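Local structure of motility-associated killing factor MakB (Vibrio cholerae serotype O1, 6W1W) at residues I38-V41 against A42-N46; M66-K69 against P70-F73. The protein is one component of a three-part cytotoxin structurally similar to alpha-pore-forming toxins, and probably takes part in forming pores in target-cell membranes. One frame throughout, in Å; residues are numbered along the deposited sequence.

Interaction 1 of 2, residues I38-V41 against A42-N46; sequences IGHV and AKDPN
His40 and Asp44 meet across a turn of the chain, the imidazole and the carboxylate set obliquely, with their planes 69° apart. OD2 of Asp44 comes to the carbon side of the ring: it lies 3.0 Å from His40 CD2 and 3.6 Å from His40 CG, while His40 NE2 stays 4.1 Å from that OD2. The charged atoms are thus not in contact, and a protonated imidazole would probably feel the carboxylate mainly through space. Asp44 CG stands anti to its own backbone N (chi1 -157°), which brings the carboxylate close to the histidine; its other oxygen, OD1, forms a salt bridge with Arg52 of helix 46-66, and this salt bridge holds the rotation of the carboxylate. Next to this polar pair, Val41 meets the returning chain through one branch. Its CG2, placed between the backbone N and the carbonyl carbon, reaches 3.4 Å from Asp44 N and makes an apolar contact of 3.6 Å with Pro45 CD. Val41 also rests on Leu48 and on Ala255 of helix 251-270. Pro45 is the N-cap of helix 46-66, and the contacts lie in the connection from helix 9-35, as in the interhelical loop of a helical hairpin at the end of a long bundle.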
loop_
_atom_site.group_PDB
_atom_site.type_symbol
_atom_site.label_atom_id
_atom_site.label_comp_id
_atom_site.label_asym_id
_atom_site.label_seq_id
_atom_site.Cartn_x
_atom_site.Cartn_y
_atom_site.Cartn_z
ATOM N N ILE A 38 22.834 0.219 -2.563
ATOM C CA ILE A 38 23.837 0.332 -1.506
ATOM C C ILE A 38 25.213 0.167 -2.136
ATOM O O ILE A 38 25.557 -0.926 -2.602
ATOM C CB ILE A 38 23.636 -0.694 -0.382
ATOM C CG1 ILE A 38 22.304 -0.452 0.328
ATOM C CG2 ILE A 38 24.787 -0.617 0.606
ATOM C CD1 ILE A 38 22.123 -1.221 1.608
ATOM N N GLY A 39 25.997 1.246 -2.151
ATOM C CA GLY A 39 27.350 1.226 -2.664
ATOM C C GLY A 39 28.365 0.921 -1.581
ATOM O O GLY A 39 28.044 0.367 -0.527
ATOM N N HIS A 40 29.613 1.303 -1.847
ATOM C CA HIS A 40 30.735 0.957 -0.988
ATOM C C HIS A 40 31.291 2.196 -0.294
ATOM O O HIS A 40 31.162 3.322 -0.788
ATOM C CB HIS A 40 31.840 0.275 -1.796
ATOM C CG HIS A 40 31.352 -0.857 -2.646
ATOM N ND1 HIS A 40 31.016 -0.700 -3.973
ATOM C CD2 HIS A 40 31.130 -2.159 -2.354
ATOM C CE1 HIS A 40 30.616 -1.859 -4.465
ATOM N NE2 HIS A 40 30.674 -2.761 -3.501
ATOM N N VAL A 41 31.912 1.969 0.863
ATOM C CA VAL A 41 32.600 3.016 1.608
ATOM C C VAL A 41 34.101 2.862 1.411
ATOM O O VAL A 41 34.554 2.172 0.491
ATOM C CB VAL A 41 32.228 2.985 3.102
ATOM C CG1 VAL A 41 30.731 3.099 3.267
ATOM C CG2 VAL A 41 32.746 1.714 3.763
ATOM N N ALA A 42 34.884 3.508 2.274
ATOM C CA ALA A 42 36.339 3.446 2.181
ATOM C C ALA A 42 36.853 2.025 2.375
ATOM O O ALA A 42 37.126 1.320 1.397
ATOM C CB ALA A 42 36.983 4.377 3.211
ATOM N N LYS A 43 37.008 1.603 3.634
ATOM C CA LYS A 43 37.557 0.279 3.898
ATOM C C LYS A 43 36.624 -0.820 3.402
ATOM O O LYS A 43 37.086 -1.909 3.042
ATOM C CB LYS A 43 37.837 0.128 5.397
ATOM C CG LYS A 43 38.262 -1.273 5.830
ATOM C CD LYS A 43 39.542 -1.723 5.133
ATOM C CE LYS A 43 39.908 -3.156 5.510
ATOM N NZ LYS A 43 41.135 -3.614 4.798
ATOM N N ASP A 44 35.319 -0.538 3.340
ATOM C CA ASP A 44 34.281 -1.498 2.982
ATOM C C ASP A 44 34.334 -2.671 3.954
ATOM O O ASP A 44 34.777 -3.766 3.585
ATOM C CB ASP A 44 34.445 -1.961 1.533
ATOM C CG ASP A 44 33.156 -2.482 0.940
ATOM O OD1 ASP A 44 32.145 -2.530 1.672
ATOM O OD2 ASP A 44 33.154 -2.838 -0.255
ATOM N N PRO A 45 33.890 -2.479 5.204
ATOM C CA PRO A 45 34.048 -3.532 6.214
ATOM C C PRO A 45 33.089 -4.690 6.000
ATOM O O PRO A 45 32.336 -4.712 5.023
ATOM C CB PRO A 45 33.760 -2.797 7.529
ATOM C CG PRO A 45 32.777 -1.751 7.132
ATOM C CD PRO A 45 33.177 -1.309 5.746
ATOM N N ASN A 46 33.103 -5.656 6.920
ATOM C CA ASN A 46 32.343 -6.885 6.711
ATOM C C ASN A 46 30.841 -6.632 6.759
ATOM O O ASN A 46 30.103 -7.069 5.866
ATOM C CB ASN A 46 32.742 -7.945 7.740
ATOM C CG ASN A 46 31.960 -9.243 7.575
ATOM O OD1 ASN A 46 31.059 -9.542 8.361
ATOM N ND2 ASN A 46 32.297 -10.013 6.546
#

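Interaction 2 of 2, residues M66-K69 against P70-F73; sequences MQQK and PKIF
A helix start built around a proline in its first turn joins Met66-Lys69 to Pro70-Phe73, where the chain leaves helix 46-66 and enters helix 69-90. Two backbone i to i+4 hydrogen bonds mark the first turn. Ile72 N donates to Gln68 O over 2.8 Å, and Phe73 N donates to Lys69 O over 3.1 Å. Pro70, lacking an N-H, loses no helical bond here, because the amides of a helix's first turn have no carbonyl of the same helix behind them; its ring instead closes against the preceding residues, with CD 3.5 Å from Met66 O. The Lys69 side chain crosses obliquely beside CD, its CG lying 3.6 Å from Pro70 CD. Its chain then bends at chi3 (53°), and the ammonium group is directed to helix 9-35, where NZ makes a weak hydrogen bond to Ser27 O and a long, weak ion pair with Asp30. This is the junction of two consecutive helices in a mainly helical toxin, with helix 9-35 packed alongside. Gln68 and Lys71 meet on another side of the turn. The glutamine chain folds at chi2 (-59°) and brings NE2 to 3.5 Å from Lys71 CD, so the amide touches the aliphatic part of the lysine. Ile72 places CG1 3.3 Å from Gln68 O, while Phe73 turns its ring against Phe23 of helix 9-35.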
loop_
_atom_site.group_PDB
_atom_site.type_symbol
_atom_site.label_atom_id
_atom_site.label_comp_id
_atom_site.label_asym_id
_atom_site.label_seq_id
_atom_site.Cartn_x
_atom_site.Cartn_y
_atom_site.Cartn_z
ATOM N N MET A 66 5.258 -9.506 -5.278
ATOM C CA MET A 66 5.290 -8.446 -6.286
ATOM C C MET A 66 4.546 -8.836 -7.556
ATOM O O MET A 66 3.934 -7.979 -8.204
ATOM C CB MET A 66 6.746 -8.087 -6.613
ATOM C CG MET A 66 6.946 -7.238 -7.868
ATOM S SD MET A 66 8.671 -7.135 -8.404
ATOM C CE MET A 66 8.479 -6.360 -10.009
ATOM N N GLN A 67 4.574 -10.115 -7.923
ATOM C CA GLN A 67 3.893 -10.585 -9.122
ATOM C C GLN A 67 2.467 -11.050 -8.848
ATOM O O GLN A 67 1.747 -11.390 -9.792
ATOM C CB GLN A 67 4.702 -11.707 -9.779
ATOM C CG GLN A 67 6.120 -11.284 -10.147
ATOM C CD GLN A 67 6.922 -12.395 -10.801
ATOM O OE1 GLN A 67 8.147 -12.316 -10.898
ATOM N NE2 GLN A 67 6.232 -13.436 -11.256
ATOM N N GLN A 68 2.038 -11.063 -7.589
ATOM C CA GLN A 68 0.646 -11.331 -7.260
ATOM C C GLN A 68 -0.153 -10.066 -6.972
ATOM O O GLN A 68 -1.388 -10.117 -6.992
ATOM C CB GLN A 68 0.552 -12.271 -6.053
ATOM C CG GLN A 68 0.921 -13.708 -6.367
ATOM C CD GLN A 68 0.034 -14.313 -7.439
ATOM O OE1 GLN A 68 -1.172 -14.476 -7.247
ATOM N NE2 GLN A 68 0.628 -14.642 -8.581
ATOM N N LYS A 69 0.519 -8.944 -6.709
ATOM C CA LYS A 69 -0.190 -7.702 -6.405
ATOM C C LYS A 69 -1.095 -7.242 -7.542
ATOM O O LYS A 69 -2.282 -6.983 -7.283
ATOM C CB LYS A 69 0.827 -6.628 -5.999
ATOM C CG LYS A 69 0.453 -5.203 -6.371
ATOM C CD LYS A 69 1.669 -4.283 -6.287
ATOM C CE LYS A 69 2.831 -4.829 -7.111
ATOM N NZ LYS A 69 4.074 -4.023 -6.961
ATOM N N PRO A 70 -0.642 -7.141 -8.800
ATOM C CA PRO A 70 -1.587 -6.780 -9.871
ATOM C C PRO A 70 -2.636 -7.848 -10.137
ATOM O O PRO A 70 -3.716 -7.519 -10.643
ATOM C CB PRO A 70 -0.679 -6.571 -11.090
ATOM C CG PRO A 70 0.508 -7.416 -10.811
ATOM C CD PRO A 70 0.724 -7.320 -9.330
ATOM N N LYS A 71 -2.360 -9.112 -9.809
ATOM C CA LYS A 71 -3.357 -10.158 -10.010
ATOM C C LYS A 71 -4.463 -10.073 -8.964
ATOM O O LYS A 71 -5.651 -10.142 -9.298
ATOM C CB LYS A 71 -2.691 -11.534 -9.974
ATOM C CG LYS A 71 -1.882 -11.893 -11.213
ATOM C CD LYS A 71 -1.412 -13.345 -11.151
ATOM C CE LYS A 71 -0.800 -13.804 -12.471
ATOM N NZ LYS A 71 0.491 -13.123 -12.769
ATOM N N ILE A 72 -4.088 -9.927 -7.689
ATOM C CA ILE A 72 -5.075 -9.906 -6.613
ATOM C C ILE A 72 -5.921 -8.642 -6.688
ATOM O O ILE A 72 -7.137 -8.679 -6.459
ATOM C CB ILE A 72 -4.377 -10.042 -5.247
ATOM C CG1 ILE A 72 -3.713 -11.413 -5.114
ATOM C CG2 ILE A 72 -5.364 -9.829 -4.111
ATOM C CD1 ILE A 72 -4.695 -12.561 -5.073
ATOM N N PHE A 73 -5.298 -7.508 -7.012
ATOM C CA PHE A 73 -6.035 -6.248 -7.071
ATOM C C PHE A 73 -7.084 -6.275 -8.176
ATOM O O PHE A 73 -8.250 -5.939 -7.946
ATOM C CB PHE A 73 -5.069 -5.081 -7.269
ATOM C CG PHE A 73 -5.749 -3.756 -7.437
ATOM C CD1 PHE A 73 -5.548 -3.000 -8.581
ATOM C CD2 PHE A 73 -6.601 -3.269 -6.457
ATOM C CE1 PHE A 73 -6.173 -1.779 -8.744
ATOM C CE2 PHE A 73 -7.231 -2.049 -6.612
ATOM C CZ PHE A 73 -7.015 -1.303 -7.759
#

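In the fold
Interactions 1 and 2 stand at the two ends of helix 46-66: residues 38-46 lead into it, and residues 66-73 take the chain from it into helix 69-90. Their centres are 35 Å apart and their nearest atoms about 17 Å, so they do not touch. Interaction 1 lies far out, 32 Å from the centre of the chain, near the mixed sheet, where Gly39 shares backbone hydrogen bonding with Phe211 of strand 209-220. Interaction 2 sits about 12 Å from that centre, midway along the bundle. Helix 9-35 links the two, since it runs into the loop of interaction 1 and packs against Met66, Lys69 and Phe73.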